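Local coordinates for protein FOKI restriction endonuclease (Planomicrobium okeanokoites, PDB 2FOK) that cleaves DNA as a metal-dependent type IIS restriction endonuclease, joining DNA-recognition parts to a PD-(D/E)XK-family cleavage domain, at residues Q327-L332 and E342-D347; E294-N299 and K349-T354; I163-L168 and G232-L237; D63-Y68 and E121-S126. One frame throughout, in Å; residues are numbered along the deposited sequence.

Contact 1. Residues Q327-L332 and E342-D347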
loop_
_atom_site.group_PDB
_atom_site.type_symbol
_atom_site.label_atom_id
_atom_site.label_comp_id
_atom_site.label_asym_id
_atom_site.label_seq_id
_atom_site.Cartn_x
_atom_site.Cartn_y
_atom_site.Cartn_z
ATOM N N GLN A 327 -0.051 9.342 -28.373
ATOM C CA GLN A 327 1.331 9.530 -28.803
ATOM C C GLN A 327 2.250 8.830 -27.785
ATOM O O GLN A 327 3.264 8.235 -28.146
ATOM C CB GLN A 327 1.649 11.024 -28.888
ATOM C CG GLN A 327 0.509 11.878 -29.434
ATOM C CD GLN A 327 0.865 13.359 -29.507
ATOM O OE1 GLN A 327 0.220 14.203 -28.873
ATOM N NE2 GLN A 327 1.900 13.682 -30.285
ATOM N N ILE A 328 1.880 8.895 -26.509
ATOM C CA ILE A 328 2.660 8.241 -25.464
ATOM C C ILE A 328 2.583 6.744 -25.706
ATOM O O ILE A 328 3.583 6.037 -25.598
ATOM C CB ILE A 328 2.099 8.527 -24.058
ATOM C CG1 ILE A 328 2.434 9.953 -23.635
ATOM C CG2 ILE A 328 2.699 7.550 -23.049
ATOM C CD1 ILE A 328 1.535 10.476 -22.531
ATOM N N GLN A 329 1.384 6.268 -26.030
ATOM C CA GLN A 329 1.166 4.849 -26.289
ATOM C C GLN A 329 1.960 4.485 -27.524
ATOM O O GLN A 329 2.538 3.399 -27.616
ATOM C CB GLN A 329 -0.322 4.567 -26.525
ATOM C CG GLN A 329 -0.593 3.263 -27.274
ATOM C CD GLN A 329 -2.054 3.083 -27.612
ATOM O OE1 GLN A 329 -2.712 4.008 -28.085
ATOM N NE2 GLN A 329 -2.570 1.885 -27.378
ATOM N N ASP A 330 1.974 5.413 -28.475
ATOM C CA ASP A 330 2.708 5.246 -29.723
ATOM C C ASP A 330 4.210 5.133 -29.447
ATOM O O ASP A 330 4.866 4.194 -29.905
ATOM C CB ASP A 330 2.453 6.450 -30.623
ATOM C CG ASP A 330 1.990 6.057 -31.998
ATOM O OD1 ASP A 330 2.708 5.277 -32.664
ATOM O OD2 ASP A 330 0.912 6.535 -32.407
ATOM N N ASN A 331 4.747 6.099 -28.699
ATOM C CA ASN A 331 6.169 6.118 -28.357
ATOM C C ASN A 331 6.534 4.875 -27.553
ATOM O O ASN A 331 7.633 4.334 -27.685
ATOM C CB ASN A 331 6.508 7.374 -27.545
ATOM C CG ASN A 331 6.820 8.574 -28.425
ATOM O OD1 ASN A 331 6.862 9.717 -27.948
ATOM N ND2 ASN A 331 7.038 8.324 -29.722
ATOM N N LEU A 332 5.599 4.430 -26.719
ATOM C CA LEU A 332 5.789 3.240 -25.903
ATOM C C LEU A 332 5.887 1.999 -26.793
ATOM O O LEU A 332 6.758 1.143 -26.606
ATOM C CB LEU A 332 4.605 3.079 -24.941
ATOM C CG LEU A 332 4.821 2.899 -23.433
ATOM C CD1 LEU A 332 3.674 2.064 -22.904
ATOM C CD2 LEU A 332 6.173 2.235 -23.124
ATOM N N GLU A 342 -5.771 2.860 -21.306
ATOM C CA GLU A 342 -6.124 2.972 -19.890
ATOM C C GLU A 342 -5.121 2.366 -18.908
ATOM O O GLU A 342 -5.184 2.634 -17.712
ATOM C CB GLU A 342 -7.523 2.404 -19.627
ATOM C CG GLU A 342 -7.923 1.291 -20.552
ATOM C CD GLU A 342 -8.578 1.800 -21.807
ATOM O OE1 GLU A 342 -9.639 2.450 -21.716
ATOM O OE2 GLU A 342 -8.025 1.549 -22.889
ATOM N N THR A 343 -4.206 1.544 -19.404
ATOM C CA THR A 343 -3.180 0.976 -18.542
ATOM C C THR A 343 -2.162 2.100 -18.378
ATOM O O THR A 343 -1.649 2.336 -17.284
ATOM C CB THR A 343 -2.477 -0.237 -19.189
ATOM O OG1 THR A 343 -3.283 -1.413 -19.025
ATOM C CG2 THR A 343 -1.129 -0.476 -18.526
ATOM N N ILE A 344 -1.892 2.794 -19.482
ATOM C CA ILE A 344 -0.958 3.914 -19.501
ATOM C C ILE A 344 -1.492 5.060 -18.641
ATOM O O ILE A 344 -0.723 5.744 -17.963
ATOM C CB ILE A 344 -0.705 4.418 -20.954
ATOM C CG1 ILE A 344 -0.137 3.281 -21.802
ATOM C CG2 ILE A 344 0.260 5.599 -20.947
ATOM C CD1 ILE A 344 -0.096 3.568 -23.283
ATOM N N GLU A 345 -2.807 5.257 -18.662
ATOM C CA GLU A 345 -3.446 6.310 -17.866
ATOM C C GLU A 345 -3.334 5.998 -16.370
ATOM O O GLU A 345 -3.124 6.895 -15.558
ATOM C CB GLU A 345 -4.936 6.444 -18.231
ATOM C CG GLU A 345 -5.216 6.990 -19.617
ATOM C CD GLU A 345 -6.712 7.072 -19.943
ATOM O OE1 GLU A 345 -7.481 6.195 -19.497
ATOM O OE2 GLU A 345 -7.117 8.014 -20.654
ATOM N N ASN A 346 -3.481 4.726 -16.001
ATOM C CA ASN A 346 -3.388 4.341 -14.593
ATOM C C ASN A 346 -1.947 4.424 -14.112
ATOM O O ASN A 346 -1.680 4.733 -12.949
ATOM C CB ASN A 346 -3.925 2.920 -14.375
ATOM C CG ASN A 346 -3.989 2.539 -12.889
ATOM O OD1 ASN A 346 -4.909 2.936 -12.167
ATOM N ND2 ASN A 346 -3.018 1.760 -12.440
ATOM N N ASP A 347 -1.019 4.148 -15.018
ATOM C CA ASP A 347 0.403 4.216 -14.703
ATOM C C ASP A 347 0.793 5.677 -14.444
ATOM O O ASP A 347 1.692 5.955 -13.670
ATOM C CB ASP A 347 1.226 3.656 -15.874
ATOM C CG ASP A 347 1.497 2.167 -15.749
ATOM O OD1 ASP A 347 1.144 1.570 -14.708
ATOM O OD2 ASP A 347 2.064 1.585 -16.702
#
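Q329 hands its amide NE2 in a hydrogen bond to the backbone O of E339, in the turn after helix 325-334, while the base of the same side chain presses on I344: Q329 CB and I344 CD1 lie 3.4 Å apart. Together with the preceding helix 303-319, the two helices pack as a three-helix bundle, consistent with the helix-turn-helix clan of this D3 domain. The short segments run at 100° to each other, with axes 10.4 Å apart at closest approach. From 342-347 it is I344 that fills this gap, and its two branches go to different partners. CG1 stands anti to the carbonyl carbon (chi1 -59°) and the chain runs on extended to CD1, which arrives between Q329 and L332. The Q329 side chain crosses it at about a right angle. L332 comes to it tip to tip, with 4.1 Å between L332 CD1 and I344 CD1. The other branch turns to I328, whose side chain slides past in the opposite direction; the two CG2 atoms of I328 and I344 are 3.8 Å apart. I328 also packs on I313 of helix 303-319, and D347 ties its helix to that same helix by salt bridges to R309 and R310. The methyl CD1 of I344 reaches in so far that it also lies 3.5 Å from the backbone CA of Q329.

Contact 2. Residues E294-N299 and K349-T354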
loop_
_atom_site.group_PDB
_atom_site.type_symbol
_atom_site.label_atom_id
_atom_site.label_comp_id
_atom_site.label_asym_id
_atom_site.label_seq_id
_atom_site.Cartn_x
_atom_site.Cartn_y
_atom_site.Cartn_z
ATOM N N GLU A 294 13.314 0.868 -8.961
ATOM C CA GLU A 294 12.885 0.042 -7.827
ATOM C C GLU A 294 11.785 0.645 -6.972
ATOM O O GLU A 294 11.335 0.020 -6.019
ATOM C CB GLU A 294 14.074 -0.276 -6.919
ATOM C CG GLU A 294 15.012 -1.323 -7.455
ATOM C CD GLU A 294 16.124 -0.727 -8.293
ATOM O OE1 GLU A 294 16.016 0.454 -8.693
ATOM O OE2 GLU A 294 17.112 -1.446 -8.553
ATOM N N MET A 295 11.353 1.859 -7.288
ATOM C CA MET A 295 10.314 2.486 -6.488
ATOM C C MET A 295 8.973 2.540 -7.208
ATOM O O MET A 295 7.952 2.880 -6.605
ATOM C CB MET A 295 10.745 3.903 -6.072
ATOM C CG MET A 295 10.612 4.988 -7.141
ATOM S SD MET A 295 10.546 6.661 -6.408
ATOM C CE MET A 295 9.054 7.305 -7.143
ATOM N N LEU A 296 8.975 2.171 -8.483
ATOM C CA LEU A 296 7.771 2.218 -9.303
ATOM C C LEU A 296 6.827 1.024 -9.136
ATOM O O LEU A 296 5.837 0.917 -9.845
ATOM C CB LEU A 296 8.168 2.391 -10.781
ATOM C CG LEU A 296 9.263 3.443 -11.056
ATOM C CD1 LEU A 296 9.590 3.508 -12.549
ATOM C CD2 LEU A 296 8.794 4.802 -10.579
ATOM N N ALA A 297 7.132 0.139 -8.191
ATOM C CA ALA A 297 6.302 -1.033 -7.909
ATOM C C ALA A 297 6.944 -1.829 -6.788
ATOM O O ALA A 297 8.155 -2.046 -6.807
ATOM C CB ALA A 297 6.146 -1.916 -9.165
ATOM N N THR A 298 6.135 -2.271 -5.821
ATOM C CA THR A 298 6.653 -3.041 -4.693
ATOM C C THR A 298 6.254 -4.521 -4.661
ATOM O O THR A 298 6.943 -5.367 -5.239
ATOM C CB THR A 298 6.257 -2.400 -3.325
ATOM O OG1 THR A 298 4.863 -2.620 -3.062
ATOM C CG2 THR A 298 6.532 -0.902 -3.328
ATOM N N ASN A 299 5.145 -4.824 -3.988
ATOM C CA ASN A 299 4.668 -6.194 -3.824
ATOM C C ASN A 299 3.781 -6.694 -4.948
ATOM O O ASN A 299 2.758 -7.337 -4.711
ATOM C CB ASN A 299 3.930 -6.314 -2.487
ATOM C CG ASN A 299 4.674 -5.632 -1.353
ATOM O OD1 ASN A 299 5.903 -5.538 -1.373
ATOM N ND2 ASN A 299 3.937 -5.153 -0.357
ATOM N N LYS A 349 -1.337 8.115 -13.226
ATOM C CA LYS A 349 -1.973 8.584 -11.999
ATOM C C LYS A 349 -1.107 8.184 -10.821
ATOM O O LYS A 349 -1.099 8.854 -9.784
ATOM C CB LYS A 349 -3.357 7.962 -11.842
ATOM C CG LYS A 349 -3.952 8.166 -10.462
ATOM C CD LYS A 349 -5.459 8.193 -10.503
ATOM C CE LYS A 349 -6.023 6.805 -10.692
ATOM N NZ LYS A 349 -5.159 5.748 -10.104
ATOM N N GLY A 350 -0.384 7.079 -10.985
ATOM C CA GLY A 350 0.499 6.598 -9.938
ATOM C C GLY A 350 1.735 7.472 -9.856
ATOM O O GLY A 350 2.226 7.748 -8.763
ATOM N N LEU A 351 2.249 7.907 -11.009
ATOM C CA LEU A 351 3.428 8.769 -11.018
ATOM C C LEU A 351 3.065 10.058 -10.285
ATOM O O LEU A 351 3.792 10.527 -9.405
ATOM C CB LEU A 351 3.856 9.067 -12.456
ATOM C CG LEU A 351 4.517 7.876 -13.158
ATOM C CD1 LEU A 351 4.731 8.181 -14.622
ATOM C CD2 LEU A 351 5.849 7.563 -12.482
ATOM N N ILE A 352 1.915 10.609 -10.647
ATOM C CA ILE A 352 1.404 11.818 -10.028
ATOM C C ILE A 352 1.234 11.552 -8.527
ATOM O O ILE A 352 1.663 12.349 -7.692
ATOM C CB ILE A 352 0.038 12.209 -10.674
ATOM C CG1 ILE A 352 0.264 12.607 -12.143
ATOM C CG2 ILE A 352 -0.630 13.348 -9.895
ATOM C CD1 ILE A 352 -1.009 12.925 -12.920
ATOM N N ASN A 353 0.639 10.407 -8.201
ATOM C CA ASN A 353 0.385 10.018 -6.816
ATOM C C ASN A 353 1.624 9.732 -5.954
ATOM O O ASN A 353 1.511 9.488 -4.745
ATOM C CB ASN A 353 -0.541 8.798 -6.789
ATOM C CG ASN A 353 -2.015 9.178 -6.822
ATOM O OD1 ASN A 353 -2.374 10.352 -6.942
ATOM N ND2 ASN A 353 -2.878 8.178 -6.710
ATOM N N THR A 354 2.808 9.754 -6.552
ATOM C CA THR A 354 4.002 9.508 -5.758
ATOM C C THR A 354 4.875 10.754 -5.589
ATOM O O THR A 354 5.912 10.701 -4.933
ATOM C CB THR A 354 4.823 8.304 -6.322
ATOM O OG1 THR A 354 6.192 8.395 -5.898
ATOM C CG2 THR A 354 4.753 8.263 -7.810
#
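M295 reaches with its terminal methyl to the hydroxyl of T354, the two side chains meeting tip to tip; M295 CE and T354 OG1 are 3.3 Å apart. The methionine starts with CG placed between the backbone N and the carbonyl carbon (chi1 78°), runs extended through chi2 and then bends at chi3, which swings CE over to the threonine. T354 OG1 is buried here and has no polar partner in the model. The turn of this side chain is uncertain, however, because its CG2 is placed too close to G350 O, so the orientation of the hydroxyl is doubtful. In the backbone, T354 N bonds to L351 O at 3.1 Å, and N353 N to K349 O at 2.8 Å. A second, looser touch lies beside the first, where the branch ends of two leucines approach, L296 CD2 to L351 CD2 at 4.5 Å. Neither leucine sets off straight at the other, but the ends of both come nearer, and the CA atoms of L296 and L351 stay 8.0 Å apart. Each has a further apolar neighbour, A311 of helix 303-319 for L296 and I358 of strand 358-361 for L351. The loop is also held through its carbonyls: M295 O accepts from W10 NE1, and L296 O from R310 NH1. The loop between helices 269-279 and 303-319 thus packs on the end of helix 341-352, an arrangement consistent with a winged helix-turn-helix, in which 341-352 would be the third helix and strands 358-361 and 364-367 the wing.

Contact 3. Residues I163-L168 and G232-L237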
loop_
_atom_site.group_PDB
_atom_site.type_symbol
_atom_site.label_atom_id
_atom_site.label_comp_id
_atom_site.label_asym_id
_atom_site.label_seq_id
_atom_site.Cartn_x
_atom_site.Cartn_y
_atom_site.Cartn_z
ATOM N N ILE A 163 6.988 15.080 -0.957
ATOM C CA ILE A 163 6.419 16.202 -1.695
ATOM C C ILE A 163 4.933 15.940 -1.927
ATOM O O ILE A 163 4.123 16.855 -1.865
ATOM C CB ILE A 163 7.133 16.414 -3.049
ATOM C CG1 ILE A 163 8.581 16.852 -2.800
ATOM C CG2 ILE A 163 6.398 17.475 -3.877
ATOM C CD1 ILE A 163 8.730 17.953 -1.761
ATOM N N ARG A 164 4.581 14.681 -2.183
ATOM C CA ARG A 164 3.186 14.306 -2.400
ATOM C C ARG A 164 2.378 14.477 -1.124
ATOM O O ARG A 164 1.241 14.929 -1.170
ATOM C CB ARG A 164 3.066 12.851 -2.860
ATOM C CG ARG A 164 1.625 12.404 -3.032
ATOM C CD ARG A 164 0.852 13.387 -3.925
ATOM N NE ARG A 164 -0.396 12.817 -4.431
ATOM C CZ ARG A 164 -1.212 13.430 -5.288
ATOM N NH1 ARG A 164 -0.920 14.638 -5.745
ATOM N NH2 ARG A 164 -2.335 12.840 -5.679
ATOM N N ILE A 165 2.946 14.099 0.016
ATOM C CA ILE A 165 2.217 14.267 1.264
ATOM C C ILE A 165 1.968 15.768 1.486
ATOM O O ILE A 165 0.894 16.160 1.946
ATOM C CB ILE A 165 2.993 13.671 2.478
ATOM C CG1 ILE A 165 3.079 12.144 2.355
ATOM C CG2 ILE A 165 2.283 14.022 3.784
ATOM C CD1 ILE A 165 1.794 11.398 2.731
ATOM N N LEU A 166 2.957 16.598 1.141
ATOM C CA LEU A 166 2.851 18.054 1.304
ATOM C C LEU A 166 1.810 18.678 0.384
ATOM O O LEU A 166 1.159 19.656 0.740
ATOM C CB LEU A 166 4.199 18.718 1.036
ATOM C CG LEU A 166 5.322 18.517 2.055
ATOM C CD1 LEU A 166 6.424 19.521 1.739
ATOM C CD2 LEU A 166 4.812 18.695 3.489
ATOM N N THR A 167 1.669 18.115 -0.811
ATOM C CA THR A 167 0.697 18.612 -1.773
ATOM C C THR A 167 -0.718 18.324 -1.298
ATOM O O THR A 167 -1.625 19.122 -1.515
ATOM C CB THR A 167 0.902 17.960 -3.161
ATOM O OG1 THR A 167 2.231 18.235 -3.628
ATOM C CG2 THR A 167 -0.101 18.510 -4.167
ATOM N N LEU A 168 -0.896 17.183 -0.636
ATOM C CA LEU A 168 -2.207 16.773 -0.132
ATOM C C LEU A 168 -2.675 17.557 1.092
ATOM O O LEU A 168 -3.838 17.480 1.468
ATOM C CB LEU A 168 -2.192 15.280 0.207
ATOM C CG LEU A 168 -1.979 14.330 -0.973
ATOM C CD1 LEU A 168 -1.759 12.914 -0.484
ATOM C CD2 LEU A 168 -3.190 14.392 -1.864
ATOM N N GLY A 232 5.486 11.335 9.647
ATOM C CA GLY A 232 6.221 11.470 10.894
ATOM C C GLY A 232 7.589 12.098 10.674
ATOM O O GLY A 232 8.098 12.828 11.528
ATOM N N TRP A 233 8.195 11.817 9.523
ATOM C CA TRP A 233 9.498 12.391 9.191
ATOM C C TRP A 233 9.345 13.906 9.075
ATOM O O TRP A 233 10.120 14.665 9.660
ATOM C CB TRP A 233 10.014 11.822 7.860
ATOM C CG TRP A 233 10.442 10.377 7.933
ATOM C CD1 TRP A 233 10.659 9.626 9.071
ATOM C CD2 TRP A 233 10.689 9.497 6.825
ATOM N NE1 TRP A 233 11.022 8.336 8.732
ATOM C CE2 TRP A 233 11.049 8.230 7.363
ATOM C CE3 TRP A 233 10.640 9.653 5.431
ATOM C CZ2 TRP A 233 11.355 7.134 6.551
ATOM C CZ3 TRP A 233 10.943 8.568 4.627
ATOM C CH2 TRP A 233 11.297 7.319 5.190
ATOM N N LEU A 234 8.324 14.334 8.332
ATOM C CA LEU A 234 8.036 15.754 8.110
ATOM C C LEU A 234 7.639 16.495 9.382
ATOM O O LEU A 234 7.830 17.700 9.488
ATOM C CB LEU A 234 6.907 15.909 7.099
ATOM C CG LEU A 234 7.104 15.342 5.701
ATOM C CD1 LEU A 234 5.769 15.314 4.985
ATOM C CD2 LEU A 234 8.105 16.200 4.938
ATOM N N ASP A 235 7.065 15.773 10.337
ATOM C CA ASP A 235 6.644 16.374 11.591
ATOM C C ASP A 235 7.889 16.775 12.373
ATOM O O ASP A 235 8.037 17.929 12.782
ATOM C CB ASP A 235 5.801 15.372 12.384
ATOM C CG ASP A 235 5.376 15.900 13.742
ATOM O OD1 ASP A 235 4.363 16.639 13.822
ATOM O OD2 ASP A 235 6.057 15.564 14.738
ATOM N N LYS A 236 8.793 15.818 12.555
ATOM C CA LYS A 236 10.025 16.051 13.284
ATOM C C LYS A 236 10.908 17.130 12.660
ATOM O O LYS A 236 11.789 17.674 13.328
ATOM C CB LYS A 236 10.804 14.742 13.413
ATOM C CG LYS A 236 10.122 13.744 14.336
ATOM C CD LYS A 236 11.100 12.795 15.008
ATOM C CE LYS A 236 11.029 11.399 14.375
ATOM N NZ LYS A 236 9.632 10.902 14.207
ATOM N N LEU A 237 10.667 17.449 11.390
ATOM C CA LEU A 237 11.447 18.468 10.695
ATOM C C LEU A 237 10.680 19.783 10.640
ATOM O O LEU A 237 11.144 20.754 10.045
ATOM C CB LEU A 237 11.805 18.005 9.272
ATOM C CG LEU A 237 12.923 16.956 9.189
ATOM C CD1 LEU A 237 13.000 16.385 7.792
ATOM C CD2 LEU A 237 14.259 17.586 9.574
#
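L234 pushes one methyl into the niche between I165 and L166, and the tight part of the contact gathers round that carbon. L234 CD1 lies 3.8 Å from L166 CD2 and 3.9 Å from I165 CG2, both side chains meeting it at a slant. The leucine's CG stands anti to its carbonyl carbon (chi1 -60°), and the extended chi2 sends CD1 across the gap between helices 160-169 and 222-236. These belong to the second recognition subdomain, of the helix-turn-helix clan; I156 of helix 146-157 also packs on L234, and V274 and L275 of helix 269-279 on L166. R164 and T167, partly exposed, lie on other sides of helix 160-169 and do not reach 232-237. R164 turns to N183, its NE bonding to N183 O, and has L168 CD2 over the centre of one guanidinium face, 4.0 Å above the plane. T167 folds back on its own helix: OG1 gives a bond of 2.9 Å to I163 O, which T167 N reaches from the opposite face. The joined surfaces are entirely hydrocarbon, which implies that shape fit and exclusion of water, rather than directed bonds, hold the pair together.

Contact 4. Residues D63-Y68 and E121-S126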
loop_
_atom_site.group_PDB
_atom_site.type_symbol
_atom_site.label_atom_id
_atom_site.label_comp_id
_atom_site.label_asym_id
_atom_site.label_seq_id
_atom_site.Cartn_x
_atom_site.Cartn_y
_atom_site.Cartn_z
ATOM N N ASP A 63 38.560 3.361 -0.534
ATOM C CA ASP A 63 37.331 3.817 -1.165
ATOM C C ASP A 63 36.294 2.781 -0.783
ATOM O O ASP A 63 36.264 1.681 -1.324
ATOM C CB ASP A 63 37.512 3.879 -2.682
ATOM C CG ASP A 63 38.502 4.954 -3.101
ATOM O OD1 ASP A 63 38.526 6.023 -2.456
ATOM O OD2 ASP A 63 39.259 4.731 -4.067
ATOM N N LEU A 64 35.447 3.150 0.165
ATOM C CA LEU A 64 34.426 2.270 0.695
ATOM C C LEU A 64 33.197 2.045 -0.167
ATOM O O LEU A 64 32.525 2.984 -0.603
ATOM C CB LEU A 64 33.994 2.774 2.076
ATOM C CG LEU A 64 35.077 2.748 3.160
ATOM C CD1 LEU A 64 34.673 3.668 4.320
ATOM C CD2 LEU A 64 35.279 1.317 3.634
ATOM N N ILE A 65 32.912 0.773 -0.395
ATOM C CA ILE A 65 31.757 0.359 -1.161
ATOM C C ILE A 65 31.324 -0.939 -0.485
ATOM O O ILE A 65 32.163 -1.786 -0.172
ATOM C CB ILE A 65 32.121 0.133 -2.653
ATOM C CG1 ILE A 65 30.945 -0.526 -3.390
ATOM C CG2 ILE A 65 33.390 -0.708 -2.769
ATOM C CD1 ILE A 65 30.777 -0.067 -4.833
ATOM N N TYR A 66 30.029 -1.073 -0.216
ATOM C CA TYR A 66 29.506 -2.271 0.444
ATOM C C TYR A 66 28.389 -2.883 -0.391
ATOM O O TYR A 66 27.578 -2.162 -0.964
ATOM C CB TYR A 66 28.946 -1.934 1.841
ATOM C CG TYR A 66 29.882 -1.197 2.789
ATOM C CD1 TYR A 66 31.147 -1.700 3.101
ATOM C CD2 TYR A 66 29.487 -0.011 3.401
ATOM C CE1 TYR A 66 31.995 -1.035 4.006
ATOM C CE2 TYR A 66 30.325 0.660 4.304
ATOM C CZ TYR A 66 31.573 0.141 4.599
ATOM O OH TYR A 66 32.398 0.811 5.478
ATOM N N THR A 67 28.345 -4.210 -0.461
ATOM C CA THR A 67 27.300 -4.892 -1.220
ATOM C C THR A 67 26.094 -5.038 -0.316
ATOM O O THR A 67 26.202 -4.913 0.906
ATOM C CB THR A 67 27.719 -6.310 -1.663
ATOM O OG1 THR A 67 27.848 -7.147 -0.512
ATOM C CG2 THR A 67 29.036 -6.282 -2.416
ATOM N N TYR A 68 24.945 -5.313 -0.914
ATOM C CA TYR A 68 23.718 -5.473 -0.148
ATOM C C TYR A 68 23.919 -6.456 1.001
ATOM O O TYR A 68 23.597 -6.153 2.148
ATOM C CB TYR A 68 22.593 -5.973 -1.055
ATOM C CG TYR A 68 21.225 -5.463 -0.664
ATOM C CD1 TYR A 68 20.537 -6.010 0.426
ATOM C CD2 TYR A 68 20.614 -4.438 -1.386
ATOM C CE1 TYR A 68 19.268 -5.543 0.788
ATOM C CE2 TYR A 68 19.350 -3.963 -1.036
ATOM C CZ TYR A 68 18.684 -4.520 0.052
ATOM O OH TYR A 68 17.443 -4.046 0.397
ATOM N N GLU A 121 24.055 5.979 -2.495
ATOM C CA GLU A 121 23.534 5.669 -3.822
ATOM C C GLU A 121 23.752 4.195 -4.104
ATOM O O GLU A 121 24.709 3.615 -3.608
ATOM C CB GLU A 121 24.244 6.519 -4.883
ATOM C CG GLU A 121 25.744 6.285 -4.960
ATOM C CD GLU A 121 26.503 7.466 -5.564
ATOM O OE1 GLU A 121 25.868 8.497 -5.882
ATOM O OE2 GLU A 121 27.741 7.365 -5.725
ATOM N N TYR A 122 22.864 3.609 -4.903
ATOM C CA TYR A 122 22.913 2.189 -5.267
ATOM C C TYR A 122 23.474 2.003 -6.671
ATOM O O TYR A 122 23.033 2.657 -7.615
ATOM C CB TYR A 122 21.498 1.590 -5.209
ATOM C CG TYR A 122 21.398 0.127 -5.610
ATOM C CD1 TYR A 122 22.036 -0.858 -4.862
ATOM C CD2 TYR A 122 20.664 -0.272 -6.734
ATOM C CE1 TYR A 122 21.952 -2.207 -5.208
ATOM C CE2 TYR A 122 20.570 -1.631 -7.100
ATOM C CZ TYR A 122 21.218 -2.590 -6.325
ATOM O OH TYR A 122 21.129 -3.939 -6.628
ATOM N N ILE A 123 24.436 1.097 -6.807
ATOM C CA ILE A 123 25.050 0.809 -8.095
ATOM C C ILE A 123 24.513 -0.514 -8.611
ATOM O O ILE A 123 24.987 -1.581 -8.212
ATOM C CB ILE A 123 26.589 0.706 -7.988
ATOM C CG1 ILE A 123 27.173 2.077 -7.667
ATOM C CG2 ILE A 123 27.178 0.196 -9.303
ATOM C CD1 ILE A 123 27.490 2.270 -6.211
ATOM N N ASN A 124 23.526 -0.437 -9.496
ATOM C CA ASN A 124 22.910 -1.629 -10.078
ATOM C C ASN A 124 23.971 -2.536 -10.681
ATOM O O ASN A 124 25.021 -2.060 -11.097
ATOM C CB ASN A 124 21.919 -1.230 -11.177
ATOM C CG ASN A 124 20.528 -0.970 -10.646
ATOM O OD1 ASN A 124 19.699 -1.874 -10.583
ATOM N ND2 ASN A 124 20.262 0.271 -10.262
ATOM N N LYS A 125 23.705 -3.838 -10.721
ATOM C CA LYS A 125 24.645 -4.791 -11.322
ATOM C C LYS A 125 25.808 -5.153 -10.417
ATOM O O LYS A 125 26.423 -6.208 -10.570
ATOM C CB LYS A 125 25.179 -4.239 -12.656
ATOM N N SER A 126 26.112 -4.262 -9.487
ATOM C CA SER A 126 27.188 -4.471 -8.531
ATOM C C SER A 126 26.523 -4.761 -7.183
ATOM O O SER A 126 27.176 -5.204 -6.228
ATOM C CB SER A 126 28.047 -3.208 -8.446
ATOM O OG SER A 126 29.181 -3.415 -7.632
#
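Y122 carries the backbone N of N124 over one face of its ring, 3.9 Å above the plane and offset toward the rim. From the other side of the ring plane, and outside the rim, Y68 approaches loosely, its CD2 4.6 Å from Y122 CE1, without a ring stack. The Y122 ring also meets F8 edge-to-face and F129 with the planes at about 50°, while its OH bonds to D127. Y68 is held by a cation-pi contact with R6 and by a bond from its OH to D108. On another flank two isoleucines touch by their ends, I65 CD1 to I123 CD1 at 4.3 Å; I65 gets there with CG1 anti to the backbone N (chi1 171°). Strands 66-67 and 120-123 are the outer strands of a three-stranded antiparallel sheet with 128-131 between them, the strand arrangement of a winged helix, consistent with the helix-turn-helix clan of this first recognition subdomain. Side chains therefore meet across the middle strand, and both isoleucines face each other from the same side of the sheet. In the turn of the hairpin S126 N bonds to I123 O at 3.2 Å, and S126 O comes 4.4 Å from T67 CG2. T67 is the N-cap of helix 68-72: its side chain caps a backbone N of the first turn, and the carboxylate of E70 accepts from T67 N, in the manner of a capping box.

Overall arrangement
From the N terminus, contact 4 closes first, joining the outer strands of the first recognition subdomain's sheet across 53 residues. Contact 3 follows in series and ties two helices of the second subdomain. Contact 2 then opens in the loop after helix 269-279 and closes at the end of helix 341-352; contact 1 is nested inside it and shares that helix, so both lie within the D3 fold. Contact 2 is the meeting point: E294 OE2 lies 3.8 Å from Y122 CE2 of contact 4, and T354 C lies 3.9 Å from R164 CB of contact 3. Contacts 3 and 4 do not touch, their centres being about 29 Å apart.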